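Local coordinates for possible substrate binding protein of ABC transporter system (Rhodopseudomonas palustris, PDB 3N0X), which probably binds a substrate such as a branched-chain amino acid in the periplasm and delivers it to an ABC transporter, at residues A[188-193]-A[224-229]; A[32-37]-A[291-296]; A[327-332]-A[368-373]. One frame throughout, in Å; residues are numbered along the deposited sequence.

Interaction 1 (A[188-193]-A[224-229]); sequences VGQRLF and PKRYGI
Phe193 and Tyr227 bring their rings together at a slant. The planes are 43° apart and the centroids 5.3 Å, and the pair is neither stacked nor T-shaped. The closest approach is Phe193 CD2 to Tyr227 CE2, 3.4 Å. Tyr227 CD2 and CE2 also lie near CB and CG of Phe193. Both residues hold CG anti to their own carbonyl carbon (chi1 -63° for Phe193), which sends each ring into the gap between the backbones. Farther along the phenylalanine, Phe193 CE1 lies 3.8 Å from Pro224 CB. Ile229 CD1 packs 3.7 Å from Phe193 CA and 3.8 Å from Phe193 CD1.

The setting is the parallel sheet of one lobe of a periplasmic binding protein. Helix 186-196 lies between strands 171-178 and 202-207 in the chain, and residues 224-229 lead from helix 215-221 into the outermost strand 229-233. Phe193 and Ile229 both also touch Ile205 of strand 202-207. Cutting Phe193 back to an alanine is likely to open a gap between the helix and this turn, with the Tyr227 ring and Ile229 CD1 losing the apolar partner they share.

At the hydroxyl end of Tyr227, the Gln190 side chain crosses it at about a right angle. Gln190 NE2 donates to Tyr227 OH over 3.3 Å, nearly straight at 165°, with the hydroxyl oxygen in the amide plane. Asp194 OD1 is the stronger partner of the same nitrogen. The Arg226 guanidinium has Tyr227 CE2 over the centre of one face and stands square to the Phe193 ring, but Arg226 has two conformers, which leaves this placing doubtful. Within the turn, Pro224 O accepts from Tyr227 N (2.9 Å) and from Ile229 N (3.1 Å).

Interaction 2 (A[32-37]-A[291-296]); sequences LEYATK and AAMAVV
Leu32 O is gripped twice by Thr36, at the end of the helix whose Leu32 and Ala35 pack on residues 291-296. Thr36 OG1 donates to Leu32 O over 2.7 Å, and Thr36 N donates to Leu32 O over 3.1 Å. The two donors come from opposite faces of the carbonyl plane. Thr36 OG1 is also bonded to Met40 N, which ties the helix end to the loop that follows. Lys37, with positive phi, is the C-prime residue of a Schellman motif that ends this helix.

The contact with the other helix is apolar. Ala292 points its methyl at Leu32, with CB 3.6 Å from Leu32 N and 3.8 Å from Leu32 CG. One turn on, Val296 CG2 meets Leu32 CD2 at 3.7 Å. Ala35 CB meets two side chains: it is 3.8 Å from Met293 SE and 4.0 Å from Val296 CG1.

Met293 is a selenomethionine. Its chain is bent at both chi2 and chi3 (-65° and -64°), which folds the selenium back toward Ala35. The selenium also makes a Met-aromatic contact with Tyr34, 4.1 Å from CD1 of that residue and oblique to its ring. Ile265 touches both Tyr34 and Met293.

Leu32 also reaches strand 45-53, and Val295 reaches strand 76-79. Two helices thus pack side by side on the mixed sheet of one lobe. Helix 18-35 comes early in the chain and helix 283-302 late, as expected for the periplasmic binding protein fold, where the chain returns to its first lobe.

Interaction 3 (A[327-332]-A[368-373]); sequences VFRKED and IPIKNK
Arg329 reaches Ile368 and Ile370 with an extended side chain that turns only near its end. CG stands anti to the backbone N (chi1 179°), and this carries the chain from CB toward the other segment. CD comes no nearer than 4.2 Å to Ile370 CD1. A bend at chi3 then presents the guanidinium group. Its NE donates to Asp332 OD1 over 2.9 Å, in the guanidinium plane. CZ has Ile370 CG1 over one face, 3.5 Å away.

The contact joins the hairpin loop between antiparallel strands 324-328 and 335-345 to the C-terminal tail. Leu336 of the second strand touches both Arg329 and Ile368.

At the tip, NH1 of Arg329 donates to Ile368 O over 2.8 Å. NH2 makes a salt bridge with Asp332 OD2, also 2.8 Å, and weak bonds to Ile368 O and Pro369 O. With NE and NH2 both held by Asp332, side-on, the guanidinium has little room to rotate. A water joins Asp332 OD2 to Lys371 N. Farther along the tail, Asn372 ND2 donates to Glu331 O over 2.9 Å, from above the carbonyl plane.

Interactions 1 and 2 lie on opposite sides of the chain's centre, about 36 Å apart at their nearest atoms. Interaction 2 joins two helices on one sheet; interaction 1 joins a helix to the turn that leads into an edge strand of another. Each is partly buried, with three of six touching residues buried, against two of seven in interaction 3. Interaction 2 is wholly apolar, while interaction 1 adds a side-chain hydrogen bond. In interaction 3 a loop meets the C-terminal tail, and charged and backbone polar groups do much of the work. Interactions 2 and 3 still touch, since Ala294 CB packs 3.7 Å from Phe328 CZ, linking helix 283-302 to strand 324-328.

Interaction 1 (A[188-193]-A[224-229])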
loop_
_atom_site.group_PDB
_atom_site.type_symbol
_atom_site.label_atom_id
_atom_site.label_comp_id
_atom_site.label_asym_id
_atom_site.label_seq_id
_atom_site.Cartn_x
_atom_site.Cartn_y
_atom_site.Cartn_z
ATOM N N VAL A 188 -23.354 5.498 16.664
ATOM C CA VAL A 188 -23.107 4.711 15.445
ATOM C C VAL A 188 -22.827 3.225 15.804
ATOM O O VAL A 188 -23.261 2.324 15.090
ATOM C CB VAL A 188 -22.010 5.314 14.534
ATOM C CG1 VAL A 188 -20.631 5.216 15.122
ATOM C CG2 VAL A 188 -21.990 4.595 13.144
ATOM N N GLY A 189 -22.117 3.000 16.914
ATOM C CA GLY A 189 -21.798 1.654 17.391
ATOM C C GLY A 189 -23.074 0.877 17.634
ATOM O O GLY A 189 -23.202 -0.266 17.197
ATOM N N GLN A 190 -24.019 1.497 18.328
ATOM C CA GLN A 190 -25.298 0.853 18.589
ATOM C C GLN A 190 -26.081 0.553 17.304
ATOM O O GLN A 190 -26.677 -0.520 17.183
ATOM C CB GLN A 190 -26.137 1.619 19.618
ATOM C CG GLN A 190 -27.223 0.727 20.201
ATOM C CD GLN A 190 -26.672 -0.453 21.009
ATOM O OE1 GLN A 190 -25.802 -0.294 21.860
ATOM N NE2 GLN A 190 -27.171 -1.656 20.710
ATOM N N ARG A 191 -26.035 1.462 16.329
ATOM C CA ARG A 191 -26.701 1.199 15.050
ATOM C C ARG A 191 -26.083 -0.014 14.370
ATOM O O ARG A 191 -26.792 -0.859 13.797
ATOM C CB ARG A 191 -26.665 2.418 14.120
ATOM C CG ARG A 191 -27.457 3.625 14.679
ATOM C CD ARG A 191 -27.764 4.621 13.579
ATOM N NE ARG A 191 -26.580 5.240 12.984
ATOM C CZ ARG A 191 -25.965 6.314 13.480
ATOM N NH1 ARG A 191 -26.403 6.864 14.610
ATOM N NH2 ARG A 191 -24.902 6.830 12.868
ATOM N N LEU A 192 -24.757 -0.082 14.391
ATOM C CA LEU A 192 -24.052 -1.220 13.796
ATOM C C LEU A 192 -24.395 -2.514 14.510
ATOM O O LEU A 192 -24.684 -3.537 13.876
ATOM C CB LEU A 192 -22.535 -0.963 13.806
ATOM C CG LEU A 192 -22.034 0.161 12.895
ATOM C CD1 LEU A 192 -20.644 0.580 13.329
ATOM C CD2 LEU A 192 -22.026 -0.267 11.420
ATOM N N PHE A 193 -24.381 -2.478 15.832
ATOM C CA PHE A 193 -24.732 -3.680 16.601
ATOM C C PHE A 193 -26.173 -4.085 16.321
ATOM O O PHE A 193 -26.460 -5.277 16.098
ATOM C CB PHE A 193 -24.588 -3.455 18.107
ATOM C CG PHE A 193 -23.207 -3.160 18.571
ATOM C CD1 PHE A 193 -22.096 -3.433 17.815
ATOM C CD2 PHE A 193 -23.018 -2.617 19.832
ATOM C CE1 PHE A 193 -20.832 -3.163 18.276
ATOM C CE2 PHE A 193 -21.738 -2.344 20.291
ATOM C CZ PHE A 193 -20.652 -2.623 19.524
ATOM N N PRO A 224 -18.610 -5.832 21.537
ATOM C CA PRO A 224 -19.372 -6.438 20.446
ATOM C C PRO A 224 -19.585 -7.947 20.577
ATOM O O PRO A 224 -20.583 -8.469 20.049
ATOM C CB PRO A 224 -18.540 -6.116 19.193
ATOM C CG PRO A 224 -17.189 -5.823 19.701
ATOM C CD PRO A 224 -17.334 -5.266 21.101
ATOM N N LYS A 225 -18.680 -8.637 21.273
ATOM C CA LYS A 225 -18.807 -10.075 21.455
ATOM C C LYS A 225 -20.103 -10.460 22.149
ATOM O O LYS A 225 -20.622 -11.560 21.910
ATOM C CB LYS A 225 -17.596 -10.661 22.190
ATOM C CG LYS A 225 -17.572 -12.199 22.282
ATOM N N ARG A 226 -20.675 -9.564 22.964
ATOM C CA ARG A 226 -21.935 -9.893 23.627
ATOM C C ARG A 226 -23.094 -10.061 22.634
ATOM O O ARG A 226 -24.104 -10.713 22.937
ATOM C CB ARG A 226 -22.273 -8.864 24.695
ATOM C CG ARG A 226 -22.711 -7.572 24.140
ATOM C CD ARG A 226 -22.729 -6.476 25.181
ATOM N NE ARG A 226 -22.619 -5.164 24.550
ATOM C CZ ARG A 226 -23.606 -4.263 24.434
ATOM N NH1 ARG A 226 -24.839 -4.505 24.901
ATOM N NH2 ARG A 226 -23.349 -3.093 23.836
ATOM N N TYR A 227 -22.934 -9.505 21.430
ATOM C CA TYR A 227 -23.900 -9.706 20.348
ATOM C C TYR A 227 -23.429 -10.726 19.316
ATOM O O TYR A 227 -24.067 -10.889 18.278
ATOM C CB TYR A 227 -24.101 -8.412 19.601
ATOM C CG TYR A 227 -24.744 -7.334 20.408
ATOM C CD1 TYR A 227 -26.048 -7.460 20.819
ATOM C CD2 TYR A 227 -24.065 -6.182 20.714
ATOM C CE1 TYR A 227 -26.670 -6.463 21.535
ATOM C CE2 TYR A 227 -24.692 -5.168 21.406
ATOM C CZ TYR A 227 -25.994 -5.336 21.815
ATOM O OH TYR A 227 -26.612 -4.334 22.523
ATOM N N GLY A 228 -22.316 -11.394 19.591
ATOM C CA GLY A 228 -21.685 -12.288 18.659
ATOM C C GLY A 228 -21.154 -11.571 17.427
ATOM O O GLY A 228 -21.162 -12.127 16.329
ATOM N N ILE A 229 -20.661 -10.352 17.612
ATOM C CA ILE A 229 -20.079 -9.567 16.522
ATOM C C ILE A 229 -18.572 -9.458 16.684
ATOM O O ILE A 229 -18.086 -9.214 17.809
ATOM C CB ILE A 229 -20.714 -8.157 16.484
ATOM C CG1 ILE A 229 -22.205 -8.242 16.243
ATOM C CG2 ILE A 229 -20.047 -7.257 15.426
ATOM C CD1 ILE A 229 -22.986 -6.924 16.528
#

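Interaction 2 (A[32-37]-A[291-296])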
loop_
_atom_site.group_PDB
_atom_site.type_symbol
_atom_site.label_atom_id
_atom_site.label_comp_id
_atom_site.label_asym_id
_atom_site.label_seq_id
_atom_site.Cartn_x
_atom_site.Cartn_y
_atom_site.Cartn_z
ATOM N N LEU A 32 18.421 -2.149 -4.546
ATOM C CA LEU A 32 19.416 -1.981 -5.598
ATOM C C LEU A 32 20.669 -2.826 -5.273
ATOM O O LEU A 32 21.298 -3.417 -6.163
ATOM C CB LEU A 32 19.778 -0.501 -5.761
ATOM C CG LEU A 32 18.664 0.425 -6.284
ATOM C CD1 LEU A 32 19.088 1.902 -6.210
ATOM C CD2 LEU A 32 18.287 0.060 -7.767
ATOM N N GLU A 33 21.029 -2.849 -3.996
ATOM C CA GLU A 33 22.108 -3.711 -3.515
ATOM C C GLU A 33 21.803 -5.194 -3.863
ATOM O O GLU A 33 22.628 -5.930 -4.440
ATOM C CB GLU A 33 22.282 -3.513 -2.006
ATOM C CG GLU A 33 23.201 -4.577 -1.373
ATOM C CD GLU A 33 23.256 -4.495 0.142
ATOM O OE1 GLU A 33 22.594 -3.594 0.719
ATOM O OE2 GLU A 33 23.954 -5.345 0.761
ATOM N N TYR A 34 20.593 -5.641 -3.515
ATOM C CA TYR A 34 20.203 -7.036 -3.792
ATOM C C TYR A 34 20.277 -7.320 -5.295
ATOM O O TYR A 34 20.849 -8.348 -5.723
ATOM C CB TYR A 34 18.793 -7.315 -3.259
ATOM C CG TYR A 34 18.332 -8.730 -3.507
ATOM C CD1 TYR A 34 17.637 -9.068 -4.661
ATOM C CD2 TYR A 34 18.564 -9.708 -2.557
ATOM C CE1 TYR A 34 17.239 -10.407 -4.884
ATOM C CE2 TYR A 34 18.157 -10.990 -2.741
ATOM C CZ TYR A 34 17.526 -11.352 -3.898
ATOM O OH TYR A 34 17.153 -12.677 -4.008
ATOM N N ALA A 35 19.682 -6.434 -6.098
ATOM C CA ALA A 35 19.522 -6.660 -7.556
ATOM C C ALA A 35 20.845 -6.739 -8.251
ATOM O O ALA A 35 20.946 -7.414 -9.272
ATOM C CB ALA A 35 18.692 -5.550 -8.171
ATOM N N THR A 36 21.852 -6.047 -7.724
ATOM C CA THR A 36 23.164 -5.931 -8.357
ATOM C C THR A 36 24.238 -6.728 -7.644
ATOM O O THR A 36 25.438 -6.582 -7.949
ATOM C CB THR A 36 23.607 -4.442 -8.436
ATOM O OG1 THR A 36 23.823 -3.887 -7.116
ATOM C CG2 THR A 36 22.583 -3.611 -9.206
ATOM N N LYS A 37 23.837 -7.586 -6.688
ATOM C CA LYS A 37 24.777 -8.383 -5.892
ATOM C C LYS A 37 25.844 -7.512 -5.260
ATOM O O LYS A 37 27.031 -7.901 -5.181
ATOM C CB LYS A 37 25.435 -9.488 -6.708
ATOM C CG LYS A 37 24.462 -10.520 -7.200
ATOM C CD LYS A 37 25.195 -11.619 -7.968
ATOM C CE LYS A 37 24.224 -12.558 -8.668
ATOM N NZ LYS A 37 23.580 -13.461 -7.712
ATOM N N ALA A 291 10.210 -0.947 -5.746
ATOM C CA ALA A 291 10.535 0.031 -6.773
ATOM C C ALA A 291 11.942 -0.167 -7.351
ATOM O O ALA A 291 12.117 -0.038 -8.590
ATOM C CB ALA A 291 10.363 1.454 -6.247
ATOM N N ALA A 292 12.904 -0.501 -6.510
ATOM C CA ALA A 292 14.255 -0.765 -6.965
ATOM C C ALA A 292 14.230 -1.889 -7.969
ATOM O O ALA A 292 14.899 -1.856 -9.019
ATOM C CB ALA A 292 15.197 -1.109 -5.745
HETATM N N MSE A 293 13.542 -2.971 -7.596
HETATM C CA MSE A 293 13.488 -4.135 -8.442
HETATM C C MSE A 293 12.789 -3.862 -9.772
HETATM O O MSE A 293 13.200 -4.365 -10.826
HETATM C CB MSE A 293 12.803 -5.301 -7.729
HETATM C CG MSE A 293 13.564 -5.840 -6.579
HETATM SE SE MSE A 293 15.248 -6.668 -6.944
HETATM C CE MSE A 293 14.636 -8.156 -7.989
ATOM N N ALA A 294 11.729 -3.060 -9.735
ATOM C CA ALA A 294 11.054 -2.656 -10.962
ATOM C C ALA A 294 12.024 -1.910 -11.910
ATOM O O ALA A 294 12.089 -2.195 -13.102
ATOM C CB ALA A 294 9.866 -1.773 -10.642
ATOM N N VAL A 295 12.795 -0.963 -11.376
ATOM C CA VAL A 295 13.725 -0.171 -12.210
ATOM C C VAL A 295 14.795 -1.064 -12.815
ATOM O O VAL A 295 15.048 -0.997 -14.021
ATOM C CB VAL A 295 14.379 1.004 -11.413
ATOM C CG1 VAL A 295 15.507 1.665 -12.267
ATOM C CG2 VAL A 295 13.342 2.034 -10.974
ATOM N N VAL A 296 15.432 -1.925 -12.017
ATOM C CA VAL A 296 16.518 -2.735 -12.521
ATOM C C VAL A 296 15.984 -3.730 -13.564
ATOM O O VAL A 296 16.598 -3.922 -14.607
ATOM C CB VAL A 296 17.256 -3.447 -11.390
ATOM C CG1 VAL A 296 18.219 -4.522 -11.956
ATOM C CG2 VAL A 296 17.997 -2.415 -10.528
#

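Interaction 3 (A[327-332]-A[368-373])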
loop_
_atom_site.group_PDB
_atom_site.type_symbol
_atom_site.label_atom_id
_atom_site.label_comp_id
_atom_site.label_asym_id
_atom_site.label_seq_id
_atom_site.Cartn_x
_atom_site.Cartn_y
_atom_site.Cartn_z
ATOM N N VAL A 327 3.273 -7.535 -11.115
ATOM C CA VAL A 327 3.198 -7.320 -12.553
ATOM C C VAL A 327 2.582 -5.949 -12.818
ATOM O O VAL A 327 1.542 -5.591 -12.266
ATOM C CB VAL A 327 2.476 -8.490 -13.315
ATOM C CG1 VAL A 327 1.014 -8.714 -12.829
ATOM C CG2 VAL A 327 2.529 -8.267 -14.826
ATOM N N PHE A 328 3.241 -5.162 -13.667
ATOM C CA PHE A 328 2.644 -3.884 -14.087
ATOM C C PHE A 328 1.570 -4.179 -15.121
ATOM O O PHE A 328 1.849 -4.621 -16.225
ATOM C CB PHE A 328 3.633 -2.934 -14.723
ATOM C CG PHE A 328 4.617 -2.304 -13.767
ATOM C CD1 PHE A 328 4.217 -1.577 -12.639
ATOM C CD2 PHE A 328 5.971 -2.384 -14.035
ATOM C CE1 PHE A 328 5.121 -0.986 -11.825
ATOM C CE2 PHE A 328 6.905 -1.750 -13.209
ATOM C CZ PHE A 328 6.497 -1.058 -12.105
ATOM N N ARG A 329 0.330 -3.904 -14.773
ATOM C CA ARG A 329 -0.772 -4.144 -15.695
ATOM C C ARG A 329 -0.620 -3.216 -16.879
ATOM O O ARG A 329 -0.354 -2.035 -16.694
ATOM C CB ARG A 329 -2.081 -3.897 -14.950
ATOM C CG ARG A 329 -3.335 -4.100 -15.809
ATOM C CD ARG A 329 -4.501 -4.423 -14.943
ATOM N NE ARG A 329 -4.870 -3.336 -14.022
ATOM C CZ ARG A 329 -5.881 -3.434 -13.181
ATOM N NH1 ARG A 329 -6.574 -4.576 -13.119
ATOM N NH2 ARG A 329 -6.214 -2.410 -12.434
ATOM N N LYS A 330 -0.772 -3.734 -18.102
ATOM C CA LYS A 330 -0.627 -2.920 -19.306
ATOM C C LYS A 330 -1.574 -1.704 -19.349
ATOM O O LYS A 330 -1.167 -0.591 -19.754
ATOM C CB LYS A 330 -0.840 -3.808 -20.542
ATOM C CG LYS A 330 -0.857 -3.080 -21.898
ATOM N N GLU A 331 -2.815 -1.879 -18.948
ATOM C CA GLU A 331 -3.839 -0.854 -19.172
ATOM C C GLU A 331 -3.601 0.405 -18.360
ATOM O O GLU A 331 -3.683 1.510 -18.885
ATOM C CB GLU A 331 -5.237 -1.372 -18.819
ATOM C CG GLU A 331 -5.724 -2.531 -19.681
ATOM C CD GLU A 331 -5.442 -3.916 -19.094
ATOM O OE1 GLU A 331 -4.284 -4.242 -18.732
ATOM O OE2 GLU A 331 -6.402 -4.715 -19.035
ATOM N N ASP A 332 -3.310 0.223 -17.075
ATOM C CA ASP A 332 -3.208 1.357 -16.116
ATOM C C ASP A 332 -1.891 1.457 -15.364
ATOM O O ASP A 332 -1.714 2.347 -14.512
ATOM C CB ASP A 332 -4.390 1.356 -15.111
ATOM C CG ASP A 332 -4.413 0.152 -14.202
ATOM O OD1 ASP A 332 -3.583 -0.764 -14.399
ATOM O OD2 ASP A 332 -5.284 0.137 -13.277
ATOM N N ILE A 368 -9.011 -6.037 -9.571
ATOM C CA ILE A 368 -8.746 -4.615 -9.270
ATOM C C ILE A 368 -9.303 -3.817 -10.473
ATOM O O ILE A 368 -8.853 -4.005 -11.627
ATOM C CB ILE A 368 -7.247 -4.326 -9.075
ATOM C CG1 ILE A 368 -6.644 -5.322 -8.082
ATOM C CG2 ILE A 368 -7.037 -2.875 -8.678
ATOM C CD1 ILE A 368 -7.282 -5.366 -6.725
ATOM N N PRO A 369 -10.285 -2.929 -10.219
ATOM C CA PRO A 369 -10.894 -2.194 -11.340
ATOM C C PRO A 369 -9.888 -1.349 -12.137
ATOM O O PRO A 369 -8.889 -0.867 -11.578
ATOM C CB PRO A 369 -11.919 -1.272 -10.651
ATOM C CG PRO A 369 -11.413 -1.079 -9.273
ATOM C CD PRO A 369 -10.595 -2.314 -8.914
ATOM N N ILE A 370 -10.164 -1.187 -13.433
ATOM C CA ILE A 370 -9.394 -0.334 -14.339
ATOM C C ILE A 370 -10.220 0.953 -14.478
ATOM O O ILE A 370 -11.383 0.922 -14.903
ATOM C CB ILE A 370 -9.164 -1.047 -15.673
ATOM C CG1 ILE A 370 -8.260 -2.278 -15.444
ATOM C CG2 ILE A 370 -8.525 -0.079 -16.730
ATOM C CD1 ILE A 370 -8.183 -3.298 -16.573
ATOM N N LYS A 371 -9.645 2.075 -14.081
ATOM C CA LYS A 371 -10.366 3.345 -13.958
ATOM C C LYS A 371 -9.710 4.485 -14.714
ATOM O O LYS A 371 -10.075 5.643 -14.499
ATOM C CB LYS A 371 -10.420 3.738 -12.480
ATOM C CG LYS A 371 -11.074 2.677 -11.578
ATOM N N ASN A 372 -8.762 4.182 -15.603
ATOM C CA ASN A 372 -8.086 5.243 -16.343
ATOM C C ASN A 372 -8.650 5.543 -17.732
ATOM O O ASN A 372 -8.097 6.385 -18.423
ATOM C CB ASN A 372 -6.585 4.968 -16.420
ATOM C CG ASN A 372 -6.247 3.772 -17.278
ATOM O OD1 ASN A 372 -6.974 2.781 -17.332
ATOM N ND2 ASN A 372 -5.092 3.822 -17.890
ATOM N N LYS A 373 -9.751 4.894 -18.121
ATOM C CA LYS A 373 -10.409 5.157 -19.424
ATOM C C LYS A 373 -11.159 6.482 -19.319
ATOM O O LYS A 373 -11.987 6.658 -18.435
ATOM C CB LYS A 373 -11.364 4.010 -19.834
HETATM O O HOH W 1 -7.043 2.142 -12.942
#